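Local atomic coordinates of U4/U6 snRNA-associated-splicing factor PRP24 (Saccharomyces cerevisiae, PDB entry 4N0T), a protein that binds U6 small nuclear RNA and serves as a recycling factor of the spliceosome, annealing U6 with U4 small nuclear RNA. Residues V11-L16 / N75-S80; G60-I65 / V79-E84; D42-N47 / N109-S114. All blocks are in the same frame, centred on the assembly; numbering follows the deposited sequence.

How the contacts relate
Contacts 1 and 2 lie within the first RNA recognition motif, about 10 Å apart between centres, and share V79 and S80 of strand 75-81. Contact 1 pairs this strand with strand 10-16 inside the sheet; contact 2 sets the end of helix 58-65 against it, and V11 packs on A61, A64 and I65 where the two meet. Contact 3, its centre about 14 Å from that of contact 1 and about 19 Å from that of contact 2, joins the first motif to the second. Its segments alternate with those of contact 1 along the chain, L12 touching L113, and both segments of contact 2 fall between them. Together they tie sheet to helix within one RNA-binding domain, then that domain to the next.

Contact 1 of 3, residues V11-L16 / N75-S80; sequences VLVKNL and NEIIVS
L12 and S80 face each other as an antiparallel hydrogen-bonded pair: L12 N donates a hydrogen bond to S80 O at 2.8 Å, and S80 N donates one to L12 O. L12 O also accepts from a water, which lies 2.6 Å from S80 OG; a serine suits the place, its hydroxyl being within reach of that water. One step on, V13 and V79 form a non-hydrogen-bonded pair, their branched methyls suited to the buried face turned to F29 of helix 22-29, while V79 N bonds outward to T68 OG1. K14 and I78 then pair through both backbone N-H groups. Strand 10-16 is the middle strand of the antiparallel RNA recognition motif sheet, and 75-81, the last long strand, flanks it on the side away from 49-55. Beyond K14 two asparagine amides take over. N15 has a positive phi, which asparagine tolerates well; a chi1 of -155°, CG anti to the backbone N, carries its amide across, and ND2 meets E76 O at 2.9 Å along a nearly straight N-H (172°). N75 ND2 gives to N15 O, also at 2.9 Å. Both donors stand above the carbonyl planes. A second water accepts from E76 N and, weakly, from N15 ND2.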
ATOM      1  N   VAL A  11     -12.580  14.119 -17.264  1.00 16.65           N
ATOM      2  CA  VAL A  11     -13.033  15.503 -17.301  1.00 17.13           C
ATOM      3  C   VAL A  11     -13.634  15.909 -15.969  1.00 18.27           C
ATOM      4  O   VAL A  11     -14.078  15.057 -15.179  1.00 17.77           O
ATOM      5  CB  VAL A  11     -14.072  15.755 -18.417  1.00 16.13           C
ATOM      6  CG1 VAL A  11     -13.484  15.363 -19.769  1.00 22.71           C
ATOM      7  CG2 VAL A  11     -15.350  14.980 -18.149  1.00 16.57           C
ATOM      8  N   LEU A  12     -13.662  17.218 -15.751  1.00 15.81           N
ATOM      9  CA  LEU A  12     -14.251  17.825 -14.570  1.00 12.32           C
ATOM     10  C   LEU A  12     -15.505  18.560 -15.017  1.00 17.78           C
ATOM     11  O   LEU A  12     -15.463  19.292 -16.005  1.00 19.05           O
ATOM     12  CB  LEU A  12     -13.273  18.849 -13.997  1.00 14.87           C
ATOM     13  CG  LEU A  12     -13.773  19.687 -12.813  1.00 20.00           C
ATOM     14  CD1 LEU A  12     -14.004  18.786 -11.631  1.00 22.53           C
ATOM     15  CD2 LEU A  12     -12.792  20.798 -12.456  1.00 25.16           C
ATOM     16  N   VAL A  13     -16.603  18.352 -14.303  1.00 16.34           N
ATOM     17  CA  VAL A  13     -17.848  19.077 -14.577  1.00 16.34           C
ATOM     18  C   VAL A  13     -18.125  19.955 -13.373  1.00 20.69           C
ATOM     19  O   VAL A  13     -18.131  19.468 -12.237  1.00 20.45           O
ATOM     20  CB  VAL A  13     -19.040  18.130 -14.796  1.00 17.25           C
ATOM     21  CG1 VAL A  13     -20.284  18.928 -15.184  1.00 19.13           C
ATOM     22  CG2 VAL A  13     -18.730  17.124 -15.880  1.00 17.83           C
ATOM     23  N   LYS A  14     -18.340  21.248 -13.615  1.00 16.39           N
ATOM     24  CA  LYS A  14     -18.675  22.175 -12.536  1.00 16.88           C
ATOM     25  C   LYS A  14     -20.085  22.730 -12.721  1.00 19.40           C
ATOM     26  O   LYS A  14     -20.550  22.888 -13.849  1.00 19.49           O
ATOM     27  CB  LYS A  14     -17.660  23.323 -12.484  1.00 19.66           C
ATOM     28  CG  LYS A  14     -17.964  24.355 -11.415  1.00 23.30           C
ATOM     29  CD  LYS A  14     -16.875  25.396 -11.302  1.00 23.82           C
ATOM     30  CE  LYS A  14     -17.172  26.329 -10.128  1.00 31.06           C
ATOM     31  NZ  LYS A  14     -16.112  27.369  -9.981  1.00 31.50           N
ATOM     32  N   ASN A  15     -20.749  22.972 -11.592  1.00 15.99           N
ATOM     33  CA  ASN A  15     -22.057  23.653 -11.538  1.00 17.31           C
ATOM     34  C   ASN A  15     -23.245  22.778 -11.922  1.00 21.59           C
ATOM     35  O   ASN A  15     -24.258  23.279 -12.420  1.00 24.36           O
ATOM     36  CB  ASN A  15     -22.074  24.959 -12.348  1.00 18.04           C
ATOM     37  CG  ASN A  15     -23.130  25.931 -11.834  1.00 25.66           C
ATOM     38  OD1 ASN A  15     -23.345  26.022 -10.622  1.00 23.92           O
ATOM     39  ND2 ASN A  15     -23.804  26.640 -12.742  1.00 26.35           N
ATOM     40  N   LEU A  16     -23.136  21.475 -11.687  1.00 17.41           N
ATOM     41  CA  LEU A  16     -24.295  20.600 -11.820  1.00 20.07           C
ATOM     42  C   LEU A  16     -25.311  20.963 -10.737  1.00 23.48           C
ATOM     43  O   LEU A  16     -24.932  21.447  -9.660  1.00 23.68           O
ATOM     44  CB  LEU A  16     -23.883  19.135 -11.664  1.00 21.02           C
ATOM     45  CG  LEU A  16     -23.045  18.573 -12.813  1.00 21.32           C
ATOM     46  CD1 LEU A  16     -22.324  17.292 -12.391  1.00 21.57           C
ATOM     47  CD2 LEU A  16     -23.908  18.310 -14.027  1.00 21.50           C
ATOM     48  N   ASN A  75     -29.028  25.136 -14.633  1.00 26.13           N
ATOM     49  CA  ASN A  75     -27.614  25.375 -14.343  1.00 24.16           C
ATOM     50  C   ASN A  75     -26.753  25.324 -15.593  1.00 19.64           C
ATOM     51  O   ASN A  75     -26.832  24.363 -16.360  1.00 24.21           O
ATOM     52  CB  ASN A  75     -27.088  24.338 -13.341  1.00 26.29           C
ATOM     53  CG  ASN A  75     -27.471  24.658 -11.920  1.00 31.77           C
ATOM     54  OD1 ASN A  75     -28.516  25.265 -11.671  1.00 31.34           O
ATOM     55  ND2 ASN A  75     -26.621  24.265 -10.972  1.00 24.47           N
ATOM     56  N   GLU A  76     -25.951  26.366 -15.808  1.00 17.85           N
ATOM     57  CA  GLU A  76     -24.984  26.371 -16.899  1.00 18.67           C
ATOM     58  C   GLU A  76     -23.729  25.649 -16.402  1.00 20.55           C
ATOM     59  O   GLU A  76     -23.069  26.133 -15.482  1.00 22.26           O
ATOM     60  CB  GLU A  76     -24.613  27.805 -17.284  1.00 23.96           C
ATOM     61  CG  GLU A  76     -23.679  27.904 -18.488  1.00 27.00           C
ATOM     62  CD  GLU A  76     -23.528  29.327 -19.010  1.00 31.94           C
ATOM     63  OE1 GLU A  76     -22.419  29.673 -19.478  1.00 31.94           O
ATOM     64  OE2 GLU A  76     -24.522  30.098 -18.962  1.00 31.72           O
ATOM     65  N   ILE A  77     -23.418  24.502 -17.004  1.00 18.81           N
ATOM     66  CA  ILE A  77     -22.268  23.695 -16.563  1.00 19.81           C
ATOM     67  C   ILE A  77     -20.989  24.099 -17.280  1.00 23.12           C
ATOM     68  O   ILE A  77     -21.029  24.745 -18.336  1.00 22.46           O
ATOM     69  CB  ILE A  77     -22.509  22.168 -16.755  1.00 17.57           C
ATOM     70  CG1 ILE A  77     -22.682  21.824 -18.238  1.00 19.42           C
ATOM     71  CG2 ILE A  77     -23.718  21.712 -15.937  1.00 21.42           C
ATOM     72  CD1 ILE A  77     -22.733  20.329 -18.526  1.00 21.36           C
ATOM     73  N   ILE A  78     -19.842  23.728 -16.701  1.00 17.82           N
ATOM     74  CA  ILE A  78     -18.561  23.940 -17.338  1.00 16.90           C
ATOM     75  C   ILE A  78     -17.911  22.570 -17.346  1.00 22.15           C
ATOM     76  O   ILE A  78     -17.907  21.883 -16.323  1.00 19.09           O
ATOM     77  CB  ILE A  78     -17.686  24.951 -16.559  1.00 18.33           C
ATOM     78  CG1 ILE A  78     -18.421  26.303 -16.465  1.00 25.36           C
ATOM     79  CG2 ILE A  78     -16.339  25.151 -17.248  1.00 19.81           C
ATOM     80  CD1 ILE A  78     -17.748  27.329 -15.569  1.00 32.84           C
ATOM     81  N   VAL A  79     -17.424  22.159 -18.508  1.00 18.99           N
ATOM     82  CA  VAL A  79     -16.772  20.865 -18.634  1.00 16.59           C
ATOM     83  C   VAL A  79     -15.363  21.098 -19.165  1.00 19.20           C
ATOM     84  O   VAL A  79     -15.170  21.799 -20.169  1.00 20.53           O
ATOM     85  CB  VAL A  79     -17.564  19.907 -19.569  1.00 16.61           C
ATOM     86  CG1 VAL A  79     -16.892  18.524 -19.611  1.00 16.78           C
ATOM     87  CG2 VAL A  79     -19.038  19.777 -19.132  1.00 17.93           C
ATOM     88  N   SER A  80     -14.365  20.504 -18.506  1.00 16.11           N
ATOM     89  CA  SER A  80     -12.982  20.761 -18.873  1.00 15.11           C
ATOM     90  C   SER A  80     -12.137  19.516 -18.658  1.00 17.12           C
ATOM     91  O   SER A  80     -12.537  18.627 -17.912  1.00 17.17           O
ATOM     92  CB  SER A  80     -12.415  21.899 -18.032  1.00 20.16           C
ATOM     93  OG  SER A  80     -12.541  21.603 -16.651  1.00 26.46           O
TER
HETATM   94  O   HOH W   1     -14.806  22.243 -15.591  1.00 23.76           O
HETATM   95  O   HOH W   2     -25.887  28.648 -14.098  1.00 28.00           O

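Contact 2 of 3, residues G60-I65 / V79-E84; sequences GALAAI and VSHLTE
I65 sets its terminal methyl over the imidazole of H81: CD1 stands 3.3 Å from the ring centroid and only 7° off the ring normal, a CH-pi contact almost centred on the face. A histidine suits the place in that its flat imidazole offers a face to a methyl. The same carbon is 3.4 Å from H81 NE2 and equally near H81 CE1. L62 comes from another direction, its CD2 lying near the ring plane, at the edge, 4.2 Å from H81 NE2. With H81 replaced by an alanine, I65 CD1 is likely to lose the flat surface it rests on, and L62 CD2 the ring edge beside it.

Further back along the isoleucine, I65 CG1 packs on V79 CG1 at 4.0 Å. That valine methyl also presses on the backbone, 3.4 Å from A64 O, and touches A64 CB; the small A64 is consistent with so close an approach of helix and strand. I65 reaches both partners because CG1 lies anti to its carbonyl carbon (chi1 -70°) and the chain runs on extended to CD1. Helical bonds from A64 N to G60 O and from I65 N to A61 O fix the backbone from which these side chains spring.

Further out, F29 of helix 22-29 touches A64, while V11 of strand 10-16 lies against A61 and I65. The helix segment runs at 146° to the short strand segment, with axes 7.8 Å apart. Packing of the second helix on the last long strand in this way belongs to the alpha/beta sandwich of the RNA recognition motif.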
ATOM      1  N   GLY A  60     -14.137  10.283 -25.905  1.00 29.33           N
ATOM      2  CA  GLY A  60     -15.267  10.454 -25.002  1.00 26.20           C
ATOM      3  C   GLY A  60     -15.114  11.717 -24.169  1.00 22.85           C
ATOM      4  O   GLY A  60     -16.082  12.466 -23.949  1.00 21.53           O
ATOM      5  N   ALA A  61     -13.894  11.952 -23.699  1.00 20.98           N
ATOM      6  CA  ALA A  61     -13.576  13.175 -22.962  1.00 22.48           C
ATOM      7  C   ALA A  61     -13.771  14.397 -23.853  1.00 25.25           C
ATOM      8  O   ALA A  61     -14.310  15.413 -23.421  1.00 22.17           O
ATOM      9  CB  ALA A  61     -12.162  13.129 -22.448  1.00 20.33           C
ATOM     10  N   LEU A  62     -13.314  14.300 -25.102  1.00 23.56           N
ATOM     11  CA  LEU A  62     -13.527  15.390 -26.056  1.00 24.46           C
ATOM     12  C   LEU A  62     -15.003  15.680 -26.246  1.00 21.59           C
ATOM     13  O   LEU A  62     -15.428  16.837 -26.235  1.00 28.07           O
ATOM     14  CB  LEU A  62     -12.896  15.045 -27.407  1.00 28.48           C
ATOM     15  CG  LEU A  62     -11.370  15.052 -27.429  1.00 31.90           C
ATOM     16  CD1 LEU A  62     -10.850  14.689 -28.818  1.00 34.68           C
ATOM     17  CD2 LEU A  62     -10.836  16.407 -26.985  1.00 28.36           C
ATOM     18  N   ALA A  63     -15.792  14.627 -26.426  1.00 21.95           N
ATOM     19  CA  ALA A  63     -17.221  14.790 -26.629  1.00 25.45           C
ATOM     20  C   ALA A  63     -17.893  15.423 -25.405  1.00 26.62           C
ATOM     21  O   ALA A  63     -18.787  16.261 -25.547  1.00 24.05           O
ATOM     22  CB  ALA A  63     -17.856  13.455 -26.953  1.00 27.16           C
ATOM     23  N   ALA A  64     -17.466  15.022 -24.209  1.00 24.33           N
ATOM     24  CA  ALA A  64     -18.028  15.596 -22.983  1.00 26.08           C
ATOM     25  C   ALA A  64     -17.774  17.098 -22.902  1.00 19.97           C
ATOM     26  O   ALA A  64     -18.641  17.865 -22.486  1.00 21.78           O
ATOM     27  CB  ALA A  64     -17.457  14.899 -21.757  1.00 26.61           C
ATOM     28  N   ILE A  65     -16.583  17.508 -23.318  1.00 18.78           N
ATOM     29  CA  ILE A  65     -16.165  18.906 -23.265  1.00 21.67           C
ATOM     30  C   ILE A  65     -16.998  19.759 -24.234  1.00 23.12           C
ATOM     31  O   ILE A  65     -17.165  20.968 -24.018  1.00 23.40           O
ATOM     32  CB  ILE A  65     -14.645  19.028 -23.510  1.00 22.19           C
ATOM     33  CG1 ILE A  65     -13.897  18.454 -22.301  1.00 22.56           C
ATOM     34  CG2 ILE A  65     -14.210  20.471 -23.706  1.00 22.61           C
ATOM     35  CD1 ILE A  65     -12.417  18.256 -22.537  1.00 25.56           C
ATOM     36  N   VAL A  79     -17.424  22.159 -18.508  1.00 18.99           N
ATOM     37  CA  VAL A  79     -16.772  20.865 -18.634  1.00 16.59           C
ATOM     38  C   VAL A  79     -15.363  21.098 -19.165  1.00 19.20           C
ATOM     39  O   VAL A  79     -15.170  21.799 -20.169  1.00 20.53           O
ATOM     40  CB  VAL A  79     -17.564  19.907 -19.569  1.00 16.61           C
ATOM     41  CG1 VAL A  79     -16.892  18.524 -19.611  1.00 16.78           C
ATOM     42  CG2 VAL A  79     -19.038  19.777 -19.132  1.00 17.93           C
ATOM     43  N   SER A  80     -14.365  20.504 -18.506  1.00 16.11           N
ATOM     44  CA  SER A  80     -12.982  20.761 -18.873  1.00 15.11           C
ATOM     45  C   SER A  80     -12.137  19.516 -18.658  1.00 17.12           C
ATOM     46  O   SER A  80     -12.537  18.627 -17.912  1.00 17.17           O
ATOM     47  CB  SER A  80     -12.415  21.899 -18.032  1.00 20.16           C
ATOM     48  OG  SER A  80     -12.541  21.603 -16.651  1.00 26.46           O
ATOM     49  N   HIS A  81     -10.990  19.455 -19.322  1.00 18.34           N
ATOM     50  CA  HIS A  81     -10.017  18.402 -19.025  1.00 16.42           C
ATOM     51  C   HIS A  81      -9.614  18.535 -17.562  1.00 20.85           C
ATOM     52  O   HIS A  81      -9.354  19.647 -17.077  1.00 20.84           O
ATOM     53  CB  HIS A  81      -8.769  18.539 -19.905  1.00 19.62           C
ATOM     54  CG  HIS A  81      -8.984  18.172 -21.344  1.00 25.50           C
ATOM     55  ND1 HIS A  81      -9.256  16.884 -21.755  1.00 26.49           N
ATOM     56  CD2 HIS A  81      -8.930  18.924 -22.472  1.00 29.23           C
ATOM     57  CE1 HIS A  81      -9.370  16.858 -23.072  1.00 28.93           C
ATOM     58  NE2 HIS A  81      -9.186  18.084 -23.530  1.00 28.94           N
ATOM     59  N   LEU A  82      -9.553  17.412 -16.849  1.00 20.90           N
ATOM     60  CA  LEU A  82      -9.059  17.455 -15.479  1.00 22.51           C
ATOM     61  C   LEU A  82      -7.555  17.511 -15.575  1.00 24.78           C
ATOM     62  O   LEU A  82      -6.933  16.563 -16.049  1.00 28.56           O
ATOM     63  CB  LEU A  82      -9.479  16.219 -14.683  1.00 23.78           C
ATOM     64  CG  LEU A  82      -9.086  16.275 -13.199  1.00 27.36           C
ATOM     65  CD1 LEU A  82      -9.968  17.273 -12.452  1.00 20.72           C
ATOM     66  CD2 LEU A  82      -9.167  14.898 -12.553  1.00 29.19           C
ATOM     67  N   THR A  83      -6.968  18.629 -15.167  1.00 20.09           N
ATOM     68  CA  THR A  83      -5.523  18.781 -15.245  1.00 18.03           C
ATOM     69  C   THR A  83      -5.005  19.615 -14.085  1.00 20.78           C
ATOM     70  O   THR A  83      -5.682  20.537 -13.611  1.00 21.38           O
ATOM     71  CB  THR A  83      -5.074  19.396 -16.593  1.00 27.11           C
ATOM     72  OG1 THR A  83      -3.660  19.576 -16.581  1.00 35.31           O
ATOM     73  CG2 THR A  83      -5.711  20.737 -16.801  1.00 28.23           C
ATOM     74  N   GLU A  84      -3.814  19.254 -13.610  1.00 20.33           N
ATOM     75  CA  GLU A  84      -3.194  19.932 -12.475  1.00 21.48           C
ATOM     76  C   GLU A  84      -4.073  19.954 -11.224  1.00 20.48           C
ATOM     77  O   GLU A  84      -3.931  20.823 -10.365  1.00 23.58           O
ATOM     78  CB  GLU A  84      -2.739  21.341 -12.876  1.00 24.96           C
ATOM     79  CG  GLU A  84      -1.739  21.334 -14.020  1.00 33.49           C
ATOM     80  CD  GLU A  84      -1.210  22.713 -14.324  1.00 41.39           C
ATOM     81  OE1 GLU A  84      -1.807  23.400 -15.178  1.00 43.44           O
ATOM     82  OE2 GLU A  84      -0.205  23.111 -13.695  1.00 45.14           O
TER

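Contact 3 of 3, residues D42-N47 / N109-S114; sequences DSLKKN and NVVALS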
ATOM      1  N   ASP A  42     -20.420  17.418  -3.493  1.00 27.13           N
ATOM      2  CA  ASP A  42     -21.038  18.707  -3.233  1.00 25.91           C
ATOM      3  C   ASP A  42     -20.003  19.813  -3.305  1.00 21.03           C
ATOM      4  O   ASP A  42     -18.837  19.618  -2.936  1.00 23.79           O
ATOM      5  CB  ASP A  42     -21.663  18.726  -1.835  1.00 33.08           C
ATOM      6  CG  ASP A  42     -22.934  17.910  -1.742  1.00 40.90           C
ATOM      7  OD1 ASP A  42     -23.550  17.620  -2.791  1.00 44.32           O
ATOM      8  OD2 ASP A  42     -23.327  17.580  -0.603  1.00 42.38           O
ATOM      9  N   SER A  43     -20.424  20.991  -3.762  1.00 22.77           N
ATOM     10  CA  SER A  43     -19.575  22.168  -3.632  1.00 20.86           C
ATOM     11  C   SER A  43     -19.425  22.497  -2.146  1.00 21.73           C
ATOM     12  O   SER A  43     -20.143  21.940  -1.307  1.00 25.60           O
ATOM     13  CB  SER A  43     -20.188  23.360  -4.355  1.00 26.47           C
ATOM     14  OG  SER A  43     -21.387  23.746  -3.718  1.00 25.34           O
ATOM     15  N   LEU A  44     -18.498  23.401  -1.833  1.00 24.87           N
ATOM     16  CA  LEU A  44     -18.196  23.769  -0.448  1.00 28.89           C
ATOM     17  C   LEU A  44     -19.437  24.225   0.310  1.00 28.54           C
ATOM     18  O   LEU A  44     -19.640  23.850   1.472  1.00 33.51           O
ATOM     19  CB  LEU A  44     -17.149  24.882  -0.417  1.00 29.91           C
ATOM     20  CG  LEU A  44     -15.692  24.458  -0.532  1.00 33.09           C
ATOM     21  CD1 LEU A  44     -14.772  25.668  -0.603  1.00 34.74           C
ATOM     22  CD2 LEU A  44     -15.330  23.577   0.651  1.00 34.76           C
ATOM     23  N   LYS A  45     -20.270  25.025  -0.350  1.00 27.78           N
ATOM     24  CA  LYS A  45     -21.461  25.574   0.297  1.00 27.58           C
ATOM     25  C   LYS A  45     -22.747  24.857  -0.108  1.00 32.47           C
ATOM     26  O   LYS A  45     -23.850  25.324   0.192  1.00 35.60           O
ATOM     27  CB  LYS A  45     -21.562  27.069   0.017  1.00 27.50           C
ATOM     28  CG  LYS A  45     -20.336  27.849   0.477  1.00 30.19           C
ATOM     29  CD  LYS A  45     -20.613  29.353   0.466  1.00 36.37           C
ATOM     30  CE  LYS A  45     -19.402  30.158   0.921  1.00 42.66           C
ATOM     31  NZ  LYS A  45     -19.646  31.628   0.819  1.00 47.99           N
ATOM     32  N   LYS A  46     -22.589  23.721  -0.788  1.00 28.49           N
ATOM     33  CA  LYS A  46     -23.691  22.838  -1.186  1.00 29.78           C
ATOM     34  C   LYS A  46     -24.696  23.462  -2.158  1.00 30.04           C
ATOM     35  O   LYS A  46     -25.811  22.962  -2.292  1.00 36.51           O
ATOM     36  CB  LYS A  46     -24.436  22.282   0.038  1.00 37.72           C
ATOM     37  CG  LYS A  46     -23.555  21.932   1.234  1.00 42.93           C
ATOM     38  CD  LYS A  46     -23.175  20.461   1.252  1.00 46.15           C
ATOM     39  CE  LYS A  46     -22.360  20.117   2.495  1.00 47.13           C
ATOM     40  NZ  LYS A  46     -21.687  18.797   2.342  1.00 47.30           N
ATOM     41  N   ASN A  47     -24.306  24.527  -2.848  1.00 27.55           N
ATOM     42  CA  ASN A  47     -25.217  25.165  -3.803  1.00 32.74           C
ATOM     43  C   ASN A  47     -25.248  24.482  -5.180  1.00 30.92           C
ATOM     44  O   ASN A  47     -26.191  24.664  -5.964  1.00 29.84           O
ATOM     45  CB  ASN A  47     -24.917  26.663  -3.940  1.00 37.75           C
ATOM     46  CG  ASN A  47     -23.428  26.963  -4.005  1.00 46.64           C
ATOM     47  OD1 ASN A  47     -22.598  26.219  -3.470  1.00 49.52           O
ATOM     48  ND2 ASN A  47     -23.082  28.073  -4.653  1.00 48.54           N
ATOM     49  N   ASN A 109     -10.988  23.146   3.853  1.00 24.05           N
ATOM     50  CA  ASN A 109     -12.039  23.587   2.940  1.00 28.31           C
ATOM     51  C   ASN A 109     -11.737  23.291   1.480  1.00 28.74           C
ATOM     52  O   ASN A 109     -11.957  24.126   0.598  1.00 31.19           O
ATOM     53  CB  ASN A 109     -12.383  25.068   3.167  1.00 31.27           C
ATOM     54  CG  ASN A 109     -12.947  25.325   4.557  1.00 40.63           C
ATOM     55  OD1 ASN A 109     -13.840  24.612   5.024  1.00 40.70           O
ATOM     56  ND2 ASN A 109     -12.416  26.338   5.228  1.00 47.28           N
ATOM     57  N   VAL A 110     -11.232  22.082   1.235  1.00 22.32           N
ATOM     58  CA  VAL A 110     -10.978  21.613  -0.117  1.00 20.89           C
ATOM     59  C   VAL A 110     -11.902  20.436  -0.444  1.00 21.97           C
ATOM     60  O   VAL A 110     -11.917  19.433   0.272  1.00 22.98           O
ATOM     61  CB  VAL A 110      -9.511  21.168  -0.265  1.00 19.98           C
ATOM     62  CG1 VAL A 110      -9.293  20.468  -1.611  1.00 22.49           C
ATOM     63  CG2 VAL A 110      -8.583  22.367  -0.119  1.00 21.25           C
ATOM     64  N   VAL A 111     -12.687  20.568  -1.514  1.00 19.82           N
ATOM     65  CA  VAL A 111     -13.560  19.491  -1.950  1.00 21.05           C
ATOM     66  C   VAL A 111     -12.712  18.400  -2.605  1.00 17.94           C
ATOM     67  O   VAL A 111     -11.846  18.705  -3.418  1.00 21.93           O
ATOM     68  CB  VAL A 111     -14.571  20.006  -2.982  1.00 26.65           C
ATOM     69  CG1 VAL A 111     -15.403  18.851  -3.556  1.00 29.49           C
ATOM     70  CG2 VAL A 111     -15.466  21.077  -2.350  1.00 27.34           C
ATOM     71  N   ALA A 112     -12.943  17.145  -2.224  1.00 20.19           N
ATOM     72  CA  ALA A 112     -12.245  16.018  -2.849  1.00 21.14           C
ATOM     73  C   ALA A 112     -13.201  15.231  -3.727  1.00 20.22           C
ATOM     74  O   ALA A 112     -14.281  14.815  -3.277  1.00 25.25           O
ATOM     75  CB  ALA A 112     -11.637  15.109  -1.800  1.00 25.04           C
ATOM     76  N   LEU A 113     -12.807  15.013  -4.978  1.00 17.41           N
ATOM     77  CA  LEU A 113     -13.631  14.239  -5.899  1.00 20.57           C
ATOM     78  C   LEU A 113     -13.365  12.733  -5.845  1.00 18.64           C
ATOM     79  O   LEU A 113     -14.289  11.930  -6.017  1.00 18.70           O
ATOM     80  CB  LEU A 113     -13.429  14.745  -7.327  1.00 22.47           C
ATOM     81  CG  LEU A 113     -14.146  16.042  -7.682  1.00 30.70           C
ATOM     82  CD1 LEU A 113     -13.502  16.673  -8.894  1.00 36.43           C
ATOM     83  CD2 LEU A 113     -15.600  15.733  -7.958  1.00 29.90           C
ATOM     84  N   SER A 114     -12.112  12.345  -5.619  1.00 17.84           N
ATOM     85  CA  SER A 114     -11.759  10.935  -5.699  1.00 17.62           C
ATOM     86  C   SER A 114     -10.505  10.703  -4.875  1.00 13.17           C
ATOM     87  O   SER A 114      -9.577  11.506  -4.928  1.00 14.40           O
ATOM     88  CB  SER A 114     -11.499  10.538  -7.163  1.00 19.50           C
ATOM     89  OG  SER A 114     -11.014   9.199  -7.265  1.00 18.11           O
TER
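The turn between the second and third strands of the first RNA recognition motif here meets the loop after the first helix of the second motif, an interdomain contact without hydrogen bonds between the two segments, made by L44 and V111 packing on each other and on backbone carbonyls. L44 brings both its methyls up to the backbone of N109: CD1 and CD2 each lie 3.4 Å from N109 O. Its branch carbon, CG, packs at 3.8 Å on V111 CG2. With CG anti to the carbonyl carbon (chi1 -83°), the end of L44 reaches the second domain, where a branched aliphatic group can meet carbonyl and methyl together. Both V111 methyls also come up to D42 O, CG1 at 3.6 Å.

S43 to K46 form a type I turn, closed by K46 N donating to S43 O. S43 OG gives to N47 OD1 at 2.8 Å, from above the carbonyl plane, and K46 NZ forms a salt bridge with D42 OD2, whose carboxylate is also bound by R49. N109, with its positive phi, is the C-prime residue of a Schellman motif that closes helix 98-107. V110 packs on D138, Y141 and C142 of helix 136-146, V111 and L113 lie on A41 of strand 35-42, and L113 also touches F50 of strand 49-55.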